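Local structure of alpha-glucosidase (Bacteroides thetaiotaomicron, 5XFM) at residues V569-R572 / T577-L580; E556-D561 / L596-G601; V42-K47 / S118-A123; T258-I263 / W279-P284. The protein hydrolyses beta-L-arabinopyranosides and alpha-galactosides as a bifunctional, calcium-binding member of glycoside hydrolase family 97. The protein carries 1 engineered substitution. All blocks are in the same frame, centred on the assembly; numbering follows the deposited sequence.

Overall arrangement
The four contacts fall into two pairs, one in each of the domains that flank the catalytic barrel. Contacts 1 and 2 meet at the C-terminal sheet, centres about 6 Å apart: the backbones of Ala571 and Arg558 pair between neighbouring strands, and Leu580 packs on Leu596. Contacts 3 and 4 belong to the N-terminal domain, centres about 17 Å apart, and meet where strand 121-128 runs beside strand 256-266 and Ala123 touches both Trp260 and Val281. Between the pairs nothing touches; contact 4 comes within about 9 Å of contacts 1 and 2, measured between nearest atoms. The calcium ion is held by Glu174, Glu452 and Glu458, none of which lies in the four contacts.

Contact 1 (V569-R572 / T577-L580); sequences VLAR and TWYL
Arg572 and Tyr579 face each other as an antiparallel hydrogen-bonded pair, exchanging two backbone bonds: Arg572 N donates to Tyr579 O over 2.9 Å, nearly straight at 165°, and Tyr579 N returns a bond to Arg572 O. One residue along, Ala571 and Leu580 form a non-hydrogen-bonded pair whose CA atoms approach to 4.1 Å. Here weaker CA-H...O contacts take over, Ala571 CA lying 3.2 Å from Tyr579 O and Leu580 CA 3.6 Å from Leu570 O.

Trp578 makes the broader aromatic contact. Its CG stands beside the backbone N (chi1 -85°), which swings the six-membered ring across to the opposing strand; there CZ3 meets Ala571 O edge-on at 3.5 Å while CE3 rests 3.7 Å from Ala571 CB. An alanine in place of Trp578 would probably open a gap beside Ala571 and leave Met598 and Arg558 without the ring they pack on. The Tyr579 ring presents an edge to Arg572 O, while its hydroxyl end points off from strand 569-572.

Apolar contact on the Ala571 face is completed by Leu580 CD2, which meets Val569 CG1 at 4.1 Å. The Arg572 side chain leaves by the other face, where NH1 bonds to Val520 O and Leu521 O and the guanidinium makes a cation-pi contact with Trp554. The two strands form a beta hairpin in the antiparallel C-terminal sheet, with strand 556-563 beyond 567-574 and strand 636-641 beyond 577-584.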
loop_
_atom_site.group_PDB
_atom_site.type_symbol
_atom_site.label_atom_id
_atom_site.label_comp_id
_atom_site.label_asym_id
_atom_site.label_seq_id
_atom_site.Cartn_x
_atom_site.Cartn_y
_atom_site.Cartn_z
ATOM N N VAL A 569 -0.318 15.628 9.151
ATOM C CA VAL A 569 -0.916 16.758 8.447
ATOM C C VAL A 569 -0.527 16.745 6.975
ATOM O O VAL A 569 0.648 16.963 6.641
ATOM C CB VAL A 569 -0.464 18.117 9.041
ATOM C CG1 VAL A 569 -1.293 19.253 8.468
ATOM C CG2 VAL A 569 -0.533 18.104 10.562
ATOM N N LEU A 570 -1.494 16.474 6.099
ATOM C CA LEU A 570 -1.209 16.484 4.663
ATOM C C LEU A 570 -2.318 17.137 3.841
ATOM O O LEU A 570 -3.489 17.138 4.233
ATOM C CB LEU A 570 -0.920 15.071 4.142
ATOM C CG LEU A 570 -1.902 13.909 4.201
ATOM C CD1 LEU A 570 -2.895 13.911 3.034
ATOM C CD2 LEU A 570 -1.098 12.627 4.210
ATOM N N ALA A 571 -1.925 17.700 2.700
ATOM C CA ALA A 571 -2.865 18.300 1.767
ATOM C C ALA A 571 -2.882 17.552 0.442
ATOM O O ALA A 571 -1.832 17.205 -0.106
ATOM C CB ALA A 571 -2.530 19.763 1.542
ATOM N N ARG A 572 -4.090 17.308 -0.059
ATOM C CA ARG A 572 -4.311 16.637 -1.334
ATOM C C ARG A 572 -5.197 17.490 -2.234
ATOM O O ARG A 572 -6.173 18.085 -1.776
ATOM C CB ARG A 572 -4.946 15.257 -1.123
ATOM C CG ARG A 572 -3.990 14.197 -0.614
ATOM C CD ARG A 572 -4.675 12.845 -0.426
ATOM N NE ARG A 572 -3.741 11.751 -0.679
ATOM C CZ ARG A 572 -3.285 10.911 0.243
ATOM N NH1 ARG A 572 -3.661 11.034 1.505
ATOM N NH2 ARG A 572 -2.433 9.956 -0.097
ATOM N N THR A 577 -9.351 22.128 -6.344
ATOM C CA THR A 577 -9.753 22.125 -4.935
ATOM C C THR A 577 -8.723 21.480 -4.012
ATOM O O THR A 577 -8.340 20.321 -4.209
ATOM C CB THR A 577 -11.090 21.391 -4.735
ATOM O OG1 THR A 577 -12.010 21.774 -5.761
ATOM C CG2 THR A 577 -11.676 21.729 -3.374
ATOM N N TRP A 578 -8.308 22.217 -2.986
ATOM C CA TRP A 578 -7.363 21.688 -2.006
ATOM C C TRP A 578 -8.051 21.248 -0.720
ATOM O O TRP A 578 -8.930 21.944 -0.186
ATOM C CB TRP A 578 -6.273 22.716 -1.676
ATOM C CG TRP A 578 -5.111 22.705 -2.634
ATOM C CD1 TRP A 578 -4.889 23.568 -3.668
ATOM C CD2 TRP A 578 -4.011 21.781 -2.642
ATOM N NE1 TRP A 578 -3.721 23.239 -4.320
ATOM C CE2 TRP A 578 -3.166 22.145 -3.710
ATOM C CE3 TRP A 578 -3.663 20.680 -1.853
ATOM C CZ2 TRP A 578 -1.994 21.451 -4.003
ATOM C CZ3 TRP A 578 -2.504 19.992 -2.148
ATOM C CH2 TRP A 578 -1.681 20.381 -3.212
ATOM N N TYR A 579 -7.642 20.068 -0.255
ATOM C CA TYR A 579 -8.113 19.475 0.989
ATOM C C TYR A 579 -6.947 19.262 1.956
ATOM O O TYR A 579 -6.068 18.445 1.697
ATOM C CB TYR A 579 -8.795 18.127 0.727
ATOM C CG TYR A 579 -10.002 18.146 -0.193
ATOM C CD1 TYR A 579 -9.859 18.297 -1.568
ATOM C CD2 TYR A 579 -11.285 17.956 0.313
ATOM C CE1 TYR A 579 -10.962 18.295 -2.409
ATOM C CE2 TYR A 579 -12.391 17.952 -0.518
ATOM C CZ TYR A 579 -12.224 18.122 -1.876
ATOM O OH TYR A 579 -13.322 18.115 -2.702
ATOM N N LEU A 580 -6.934 19.979 3.073
ATOM C CA LEU A 580 -5.947 19.712 4.111
ATOM C C LEU A 580 -6.585 18.910 5.242
ATOM O O LEU A 580 -7.666 19.238 5.724
ATOM C CB LEU A 580 -5.336 21.007 4.651
ATOM C CG LEU A 580 -4.223 20.760 5.674
ATOM C CD1 LEU A 580 -3.013 21.606 5.364
ATOM C CD2 LEU A 580 -4.711 21.034 7.085
#

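Contact 2 (E556-D561 / L596-G601); sequences ETRFVD and LEMFAG
Arg558 overlaps the end of Met598 along much of its length: the methyl CE lies 3.6 Å from Arg558 CB and 3.4 Å from Arg558 NE, and the sulfur SD reaches 3.1 Å from NH2, approaching the guanidinium obliquely. The arginine chain bends at both chi2 (-131°) and chi3 (-77°), curling round the thioether instead of running straight out. Its NH1 then makes a salt bridge with Glu556 OE2 at 2.6 Å; the oxygen lies near the guanidinium plane, but NH1, on its syn side, is tilted 32° from the carboxylate plane. Glu597 adds a long salt bridge: its OE1 is 4.0 Å from Arg558 NH2 and far off the guanidinium plane, acting through charge and not through a hydrogen bond. The three residues form a salt-bridge network linking the edge strand of the C-terminal sheet to the short 3-10 turn 597-599. A classic beta bulge interrupts that strand where Val560 and Asp561 both face Val569. At the bulge the contact becomes purely apolar, with Val560 CG1 set 3.7 Å from Leu596 CD2 and the two side chains crossing at about a right angle. Glu556 uses its other oxygen, OE1, for a salt bridge to Arg573, while Glu274 of helix 270-274 touches Arg558.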
loop_
_atom_site.group_PDB
_atom_site.type_symbol
_atom_site.label_atom_id
_atom_site.label_comp_id
_atom_site.label_asym_id
_atom_site.label_seq_id
_atom_site.Cartn_x
_atom_site.Cartn_y
_atom_site.Cartn_z
ATOM N N GLU A 556 -2.560 15.613 -6.833
ATOM C CA GLU A 556 -1.332 16.009 -6.148
ATOM C C GLU A 556 -1.449 15.827 -4.631
ATOM O O GLU A 556 -2.534 15.961 -4.056
ATOM C CB GLU A 556 -0.990 17.465 -6.476
ATOM C CG GLU A 556 0.375 17.929 -5.984
ATOM C CD GLU A 556 0.579 19.421 -6.169
ATOM O OE1 GLU A 556 -0.234 20.052 -6.883
ATOM O OE2 GLU A 556 1.547 19.962 -5.589
ATOM N N THR A 557 -0.330 15.500 -3.992
ATOM C CA THR A 557 -0.298 15.313 -2.548
ATOM C C THR A 557 0.909 16.034 -1.967
ATOM O O THR A 557 2.033 15.850 -2.431
ATOM C CB THR A 557 -0.239 13.818 -2.168
ATOM O OG1 THR A 557 -1.454 13.173 -2.570
ATOM C CG2 THR A 557 -0.054 13.648 -0.661
ATOM N N ARG A 558 0.682 16.850 -0.946
ATOM C CA ARG A 558 1.779 17.572 -0.323
ATOM C C ARG A 558 1.809 17.302 1.180
ATOM O O ARG A 558 0.800 17.459 1.880
ATOM C CB ARG A 558 1.673 19.070 -0.624
ATOM C CG ARG A 558 1.783 19.382 -2.120
ATOM C CD ARG A 558 2.779 20.493 -2.446
ATOM N NE ARG A 558 2.278 21.835 -2.162
ATOM C CZ ARG A 558 1.727 22.638 -3.070
ATOM N NH1 ARG A 558 1.585 22.233 -4.325
ATOM N NH2 ARG A 558 1.309 23.848 -2.722
ATOM N N PHE A 559 2.973 16.873 1.664
ATOM C CA PHE A 559 3.190 16.682 3.092
ATOM C C PHE A 559 3.404 18.030 3.758
ATOM O O PHE A 559 4.260 18.811 3.346
ATOM C CB PHE A 559 4.380 15.749 3.337
ATOM C CG PHE A 559 4.736 15.579 4.790
ATOM C CD1 PHE A 559 3.890 14.889 5.648
ATOM C CD2 PHE A 559 5.933 16.077 5.291
ATOM C CE1 PHE A 559 4.218 14.721 6.988
ATOM C CE2 PHE A 559 6.272 15.911 6.630
ATOM C CZ PHE A 559 5.412 15.232 7.480
ATOM N N VAL A 560 2.601 18.303 4.778
ATOM C CA VAL A 560 2.645 19.581 5.473
ATOM C C VAL A 560 3.404 19.465 6.786
ATOM O O VAL A 560 4.328 20.232 7.046
ATOM C CB VAL A 560 1.224 20.106 5.753
ATOM C CG1 VAL A 560 1.281 21.490 6.372
ATOM C CG2 VAL A 560 0.405 20.123 4.469
ATOM N N ASP A 561 3.015 18.499 7.614
ATOM C CA ASP A 561 3.704 18.289 8.886
ATOM C C ASP A 561 3.355 16.927 9.455
ATOM O O ASP A 561 2.443 16.272 8.967
ATOM C CB ASP A 561 3.345 19.388 9.892
ATOM C CG ASP A 561 4.295 19.427 11.076
ATOM O OD1 ASP A 561 5.468 19.026 10.909
ATOM O OD2 ASP A 561 3.870 19.853 12.172
ATOM N N LEU A 596 0.597 27.475 4.747
ATOM C CA LEU A 596 -0.236 26.834 3.737
ATOM C C LEU A 596 -0.367 27.673 2.474
ATOM O O LEU A 596 -1.331 28.421 2.322
ATOM C CB LEU A 596 -1.620 26.515 4.306
ATOM C CG LEU A 596 -1.639 25.680 5.588
ATOM C CD1 LEU A 596 -3.063 25.337 5.980
ATOM C CD2 LEU A 596 -0.806 24.416 5.423
ATOM N N GLU A 597 0.619 27.561 1.589
ATOM C CA GLU A 597 0.595 28.239 0.291
ATOM C C GLU A 597 -0.740 27.993 -0.408
ATOM O O GLU A 597 -1.317 28.907 -0.997
ATOM C CB GLU A 597 1.756 27.771 -0.589
ATOM C CG GLU A 597 1.559 28.044 -2.074
ATOM C CD GLU A 597 2.701 27.524 -2.929
ATOM O OE1 GLU A 597 3.678 26.992 -2.361
ATOM O OE2 GLU A 597 2.621 27.652 -4.172
ATOM N N MET A 598 -1.209 26.748 -0.321
ATOM C CA MET A 598 -2.512 26.316 -0.824
ATOM C C MET A 598 -3.613 27.358 -0.676
ATOM O O MET A 598 -4.325 27.676 -1.627
ATOM C CB MET A 598 -2.983 25.062 -0.072
ATOM C CG MET A 598 -1.896 24.157 0.480
ATOM S SD MET A 598 -1.080 23.208 -0.809
ATOM C CE MET A 598 -0.128 22.071 0.190
ATOM N N PHE A 599 -3.758 27.861 0.542
ATOM C CA PHE A 599 -4.903 28.680 0.899
ATOM C C PHE A 599 -4.626 30.179 0.847
ATOM O O PHE A 599 -5.478 30.974 1.239
ATOM C CB PHE A 599 -5.380 28.265 2.284
ATOM C CG PHE A 599 -5.793 26.827 2.353
ATOM C CD1 PHE A 599 -6.482 26.245 1.302
ATOM C CD2 PHE A 599 -5.470 26.046 3.447
ATOM C CE1 PHE A 599 -6.861 24.919 1.351
ATOM C CE2 PHE A 599 -5.847 24.715 3.501
ATOM C CZ PHE A 599 -6.543 24.153 2.449
ATOM N N ALA A 600 -3.434 30.538 0.365
ATOM C CA ALA A 600 -3.080 31.904 -0.043
ATOM C C ALA A 600 -3.714 32.992 0.821
ATOM O O ALA A 600 -3.441 33.081 2.013
ATOM C CB ALA A 600 -3.459 32.119 -1.509
ATOM N N GLY A 601 -4.573 33.802 0.211
ATOM C CA GLY A 601 -5.326 34.824 0.917
ATOM C C GLY A 601 -6.798 34.526 0.730
ATOM O O GLY A 601 -7.547 35.340 0.189
#

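Contact 3 (V42-K47 / S118-A123); sequences VSYNGK and SDNDVA
Tyr44 and Asn120 are brought together by their first torsions: Tyr44 carries CG trans to the backbone N (chi1 -168°), which sends the ring out from its strand, whereas CG of Asn120 sits beside the backbone N (chi1 -70°), turning the amide back to meet it. The two side chains meet at a slant, with ring and amide planes 30° apart and Tyr44 OH 3.9 Å from Asn120 CG. A water molecule joins the phenol to the opposing backbone. It accepts a hydrogen bond from Tyr44 OH at 2.6 Å and donates one to Asp119 O at 3.1 Å; the same carbonyl oxygen also lies at the ring edge, 3.8 Å from Tyr44 CE2. A phenylalanine in place of Tyr44 would probably leave this water without its hydroxyl donor and break the bridge to the Asp119 carbonyl.

Both partners stand at reversals of the chain. Tyr44 opens a type I' beta turn, closed by Lys47 N to Tyr44 O at 3.0 Å, while Tyr44 N returns a bond to Lys47 O at 2.8 Å. In the other segment, Ser118 N bonds to Asp121 O at 2.9 Å across the loop that carries Asp119 and Asn120, and Asp119 OD1 accepts a bond from Asp23 N. The contact thus spans the two antiparallel sheets of the N-terminal domain: strand 39-44 lies between 26-31 and 47-59 in one, strand 121-128 between 110-117 and 256-266 in the other, and Leu26 touches both Val42 and Val122.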
loop_
_atom_site.group_PDB
_atom_site.type_symbol
_atom_site.label_atom_id
_atom_site.label_comp_id
_atom_site.label_asym_id
_atom_site.label_seq_id
_atom_site.Cartn_x
_atom_site.Cartn_y
_atom_site.Cartn_z
ATOM N N VAL A 42 24.817 4.239 1.079
ATOM C CA VAL A 42 24.000 5.391 0.725
ATOM C C VAL A 42 24.170 6.554 1.687
ATOM O O VAL A 42 24.116 6.387 2.906
ATOM C CB VAL A 42 22.501 5.014 0.663
ATOM C CG1 VAL A 42 21.640 6.245 0.390
ATOM C CG2 VAL A 42 22.272 3.942 -0.390
ATOM N N SER A 43 24.371 7.740 1.128
ATOM C CA SER A 43 24.464 8.954 1.923
ATOM C C SER A 43 23.468 10.004 1.442
ATOM O O SER A 43 23.080 10.010 0.271
ATOM C CB SER A 43 25.893 9.500 1.872
ATOM O OG SER A 43 26.093 10.299 0.718
ATOM N N TYR A 44 23.053 10.884 2.348
ATOM C CA TYR A 44 22.185 12.004 1.998
ATOM C C TYR A 44 22.670 13.259 2.704
ATOM O O TYR A 44 22.800 13.266 3.927
ATOM C CB TYR A 44 20.727 11.719 2.373
ATOM C CG TYR A 44 19.769 12.719 1.765
ATOM C CD1 TYR A 44 19.439 13.894 2.430
ATOM C CD2 TYR A 44 19.216 12.499 0.509
ATOM C CE1 TYR A 44 18.574 14.816 1.865
ATOM C CE2 TYR A 44 18.357 13.408 -0.058
ATOM C CZ TYR A 44 18.036 14.565 0.618
ATOM O OH TYR A 44 17.174 15.468 0.034
ATOM N N ASN A 45 22.902 14.323 1.933
ATOM C CA ASN A 45 23.576 15.531 2.424
ATOM C C ASN A 45 24.833 15.255 3.245
ATOM O O ASN A 45 25.109 15.951 4.221
ATOM C CB ASN A 45 22.612 16.386 3.253
ATOM C CG ASN A 45 21.713 17.248 2.394
ATOM O OD1 ASN A 45 22.039 17.554 1.246
ATOM N ND2 ASN A 45 20.574 17.648 2.945
ATOM N N GLY A 46 25.598 14.248 2.839
ATOM C CA GLY A 46 26.869 13.948 3.476
ATOM C C GLY A 46 26.761 13.077 4.713
ATOM O O GLY A 46 27.769 12.652 5.277
ATOM N N LYS A 47 25.534 12.786 5.127
ATOM C CA LYS A 47 25.320 11.892 6.253
ATOM C C LYS A 47 25.066 10.475 5.773
ATOM O O LYS A 47 24.340 10.260 4.805
ATOM C CB LYS A 47 24.158 12.370 7.128
ATOM C CG LYS A 47 24.323 13.777 7.690
ATOM C CD LYS A 47 25.565 13.871 8.576
ATOM C CE LYS A 47 25.668 12.704 9.558
ATOM N NZ LYS A 47 26.716 12.922 10.598
ATOM N N SER A 118 16.813 8.960 -8.258
ATOM C CA SER A 118 16.177 10.268 -8.365
ATOM C C SER A 118 16.589 11.081 -7.137
ATOM O O SER A 118 17.463 10.646 -6.379
ATOM C CB SER A 118 14.656 10.141 -8.484
ATOM O OG SER A 118 14.088 9.481 -7.367
ATOM N N ASP A 119 15.995 12.257 -6.944
ATOM C CA ASP A 119 16.426 13.154 -5.862
ATOM C C ASP A 119 16.399 12.512 -4.478
ATOM O O ASP A 119 17.283 12.761 -3.657
ATOM C CB ASP A 119 15.569 14.420 -5.829
ATOM C CG ASP A 119 15.969 15.430 -6.883
ATOM O OD1 ASP A 119 17.158 15.454 -7.285
ATOM O OD2 ASP A 119 15.087 16.217 -7.292
ATOM N N ASN A 120 15.377 11.704 -4.214
ATOM C CA ASN A 120 15.213 11.090 -2.900
ATOM C C ASN A 120 14.912 9.601 -2.948
ATOM O O ASN A 120 14.423 9.040 -1.971
ATOM C CB ASN A 120 14.105 11.794 -2.121
ATOM C CG ASN A 120 14.499 13.188 -1.684
ATOM O OD1 ASN A 120 15.250 13.357 -0.721
ATOM N ND2 ASN A 120 13.986 14.196 -2.379
ATOM N N ASP A 121 15.169 8.962 -4.084
ATOM C CA ASP A 121 14.901 7.533 -4.195
ATOM C C ASP A 121 15.970 6.772 -4.967
ATOM O O ASP A 121 16.528 7.256 -5.952
ATOM C CB ASP A 121 13.542 7.293 -4.857
ATOM C CG ASP A 121 12.415 8.007 -4.144
ATOM O OD1 ASP A 121 12.178 9.194 -4.453
ATOM O OD2 ASP A 121 11.771 7.383 -3.274
ATOM N N VAL A 122 16.241 5.565 -4.496
ATOM C CA VAL A 122 17.089 4.618 -5.193
ATOM C C VAL A 122 16.263 3.392 -5.561
ATOM O O VAL A 122 15.590 2.829 -4.714
ATOM C CB VAL A 122 18.281 4.186 -4.332
ATOM C CG1 VAL A 122 19.072 3.095 -5.037
ATOM C CG2 VAL A 122 19.169 5.384 -4.002
ATOM N N ALA A 123 16.272 3.000 -6.826
ATOM C CA ALA A 123 15.642 1.741 -7.211
ATOM C C ALA A 123 16.693 0.876 -7.870
ATOM O O ALA A 123 17.360 1.326 -8.781
ATOM C CB ALA A 123 14.474 1.973 -8.148
HETATM O O HOH W 1 17.288 15.616 -2.575
#

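Contact 4 (T258-I263 / W279-P284); sequences TPWRTI and WDVVSP
Trp260 receives Val281 squarely on one face of its indole, and this is the tight part of the contact. The methyl CG2 of Val281 stands 3.6 Å from the centroid of the five-membered ring of Trp260 and only 14° off the ring normal, a clear CH-pi contact; its closest ring atom is Trp260 CG, at 3.5 Å. With CG1 of Val281 beside the backbone N (chi1 -63°), CG2 falls between the N and the carbonyl carbon and points at the indole; CB itself also lies over the ring. Polar atoms add little: Trp260 NE1 is 3.2 Å from Val281 O, but the angle is too poor for a hydrogen bond.

The packing thins out along the chain. Val282 CG1 approaches Trp260 CD1 obliquely and no closer than 4.5 Å, and after this partly exposed residue Ser283 and Pro284 lie at the surface. On the buried side, by contrast, Val281 also meets Thr212 and Tyr94, while Trp260 packs on Ala123 and Arg125. The segment after helix 277-280 is thereby pressed onto a central strand of the N-terminal antiparallel sheet, in the beta-sandwich domain of the galactose mutarotase-like clan that precedes the catalytic barrel in family 97 enzymes.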
loop_
_atom_site.group_PDB
_atom_site.type_symbol
_atom_site.label_atom_id
_atom_site.label_comp_id
_atom_site.label_asym_id
_atom_site.label_seq_id
_atom_site.Cartn_x
_atom_site.Cartn_y
_atom_site.Cartn_z
ATOM N N THR A 258 15.446 -9.406 -11.587
ATOM C CA THR A 258 14.747 -9.391 -10.313
ATOM C C THR A 258 13.843 -8.166 -10.294
ATOM O O THR A 258 13.996 -7.275 -11.126
ATOM C CB THR A 258 15.715 -9.329 -9.110
ATOM O OG1 THR A 258 16.280 -8.020 -9.009
ATOM C CG2 THR A 258 16.817 -10.353 -9.245
ATOM N N PRO A 259 12.871 -8.127 -9.374
ATOM C CA PRO A 259 12.120 -6.888 -9.140
ATOM C C PRO A 259 13.015 -5.762 -8.624
ATOM O O PRO A 259 14.204 -5.974 -8.370
ATOM C CB PRO A 259 11.096 -7.287 -8.077
ATOM C CG PRO A 259 10.975 -8.766 -8.190
ATOM C CD PRO A 259 12.317 -9.261 -8.619
ATOM N N TRP A 260 12.450 -4.569 -8.488
ATOM C CA TRP A 260 13.208 -3.428 -8.002
ATOM C C TRP A 260 13.199 -3.379 -6.470
ATOM O O TRP A 260 12.146 -3.486 -5.847
ATOM C CB TRP A 260 12.642 -2.130 -8.574
ATOM C CG TRP A 260 12.724 -2.051 -10.075
ATOM C CD1 TRP A 260 11.783 -2.484 -10.970
ATOM C CD2 TRP A 260 13.803 -1.517 -10.855
ATOM N NE1 TRP A 260 12.210 -2.253 -12.256
ATOM C CE2 TRP A 260 13.444 -1.655 -12.215
ATOM C CE3 TRP A 260 15.032 -0.928 -10.541
ATOM C CZ2 TRP A 260 14.271 -1.231 -13.254
ATOM C CZ3 TRP A 260 15.854 -0.507 -11.578
ATOM C CH2 TRP A 260 15.468 -0.664 -12.917
ATOM N N ARG A 261 14.379 -3.243 -5.876
ATOM C CA ARG A 261 14.527 -2.948 -4.455
ATOM C C ARG A 261 14.523 -1.428 -4.313
ATOM O O ARG A 261 15.264 -0.749 -5.028
ATOM C CB ARG A 261 15.843 -3.506 -3.938
ATOM C CG ARG A 261 16.137 -4.930 -4.372
ATOM C CD ARG A 261 15.168 -5.890 -3.789
ATOM N NE ARG A 261 15.261 -7.239 -4.345
ATOM C CZ ARG A 261 14.192 -7.978 -4.634
ATOM N NH1 ARG A 261 12.971 -7.482 -4.461
ATOM N NH2 ARG A 261 14.338 -9.195 -5.128
ATOM N N THR A 262 13.730 -0.885 -3.399
ATOM C CA THR A 262 13.584 0.566 -3.334
ATOM C C THR A 262 13.983 1.165 -1.988
ATOM O O THR A 262 13.636 0.649 -0.921
ATOM C CB THR A 262 12.137 0.996 -3.648
ATOM O OG1 THR A 262 11.273 0.608 -2.572
ATOM C CG2 THR A 262 11.653 0.344 -4.951
ATOM N N ILE A 263 14.705 2.278 -2.061
ATOM C CA ILE A 263 15.150 3.014 -0.889
ATOM C C ILE A 263 14.753 4.485 -0.998
ATOM O O ILE A 263 15.312 5.225 -1.803
ATOM C CB ILE A 263 16.672 2.932 -0.716
ATOM C CG1 ILE A 263 17.159 1.489 -0.861
ATOM C CG2 ILE A 263 17.094 3.532 0.619
ATOM C CD1 ILE A 263 18.675 1.365 -0.913
ATOM N N TRP A 279 6.111 3.443 -8.701
ATOM C CA TRP A 279 5.597 3.600 -10.053
ATOM C C TRP A 279 6.652 4.170 -11.032
ATOM O O TRP A 279 6.482 4.095 -12.247
ATOM C CB TRP A 279 4.338 4.470 -10.007
ATOM C CG TRP A 279 3.360 3.925 -9.003
ATOM C CD1 TRP A 279 2.514 2.870 -9.176
ATOM C CD2 TRP A 279 3.166 4.375 -7.654
ATOM N NE1 TRP A 279 1.794 2.645 -8.028
ATOM C CE2 TRP A 279 2.176 3.555 -7.079
ATOM C CE3 TRP A 279 3.728 5.398 -6.882
ATOM C CZ2 TRP A 279 1.730 3.728 -5.769
ATOM C CZ3 TRP A 279 3.287 5.563 -5.572
ATOM C CH2 TRP A 279 2.298 4.734 -5.033
ATOM N N ASP A 280 7.743 4.722 -10.505
ATOM C CA ASP A 280 8.783 5.321 -11.355
ATOM C C ASP A 280 9.465 4.322 -12.287
ATOM O O ASP A 280 9.843 4.661 -13.405
ATOM C CB ASP A 280 9.864 5.989 -10.506
ATOM C CG ASP A 280 9.426 7.318 -9.936
ATOM O OD1 ASP A 280 8.390 7.864 -10.391
ATOM O OD2 ASP A 280 10.139 7.826 -9.043
ATOM N N VAL A 281 9.613 3.087 -11.831
ATOM C CA VAL A 281 10.435 2.121 -12.550
ATOM C C VAL A 281 9.661 0.925 -13.105
ATOM O O VAL A 281 10.266 -0.077 -13.482
ATOM C CB VAL A 281 11.568 1.610 -11.635
ATOM C CG1 VAL A 281 12.501 2.756 -11.259
ATOM C CG2 VAL A 281 10.992 0.978 -10.387
ATOM N N VAL A 282 8.333 1.022 -13.147
ATOM C CA VAL A 282 7.508 -0.021 -13.762
ATOM C C VAL A 282 6.610 0.529 -14.876
ATOM O O VAL A 282 6.342 1.730 -14.939
ATOM C CB VAL A 282 6.626 -0.743 -12.708
ATOM C CG1 VAL A 282 7.496 -1.275 -11.579
ATOM C CG2 VAL A 282 5.559 0.193 -12.158
ATOM N N SER A 283 6.125 -0.367 -15.733
ATOM C CA SER A 283 5.243 0.008 -16.836
ATOM C C SER A 283 4.024 -0.913 -16.891
ATOM O O SER A 283 4.085 -2.036 -16.395
ATOM C CB SER A 283 6.011 -0.041 -18.166
ATOM O OG SER A 283 7.265 0.608 -18.040
ATOM N N PRO A 284 2.915 -0.439 -17.492
ATOM C CA PRO A 284 1.729 -1.285 -17.686
ATOM C C PRO A 284 2.048 -2.570 -18.440
ATOM O O PRO A 284 2.810 -2.545 -19.405
ATOM C CB PRO A 284 0.792 -0.390 -18.499
ATOM C CG PRO A 284 1.146 0.990 -18.071
ATOM C CD PRO A 284 2.640 0.970 -17.832
#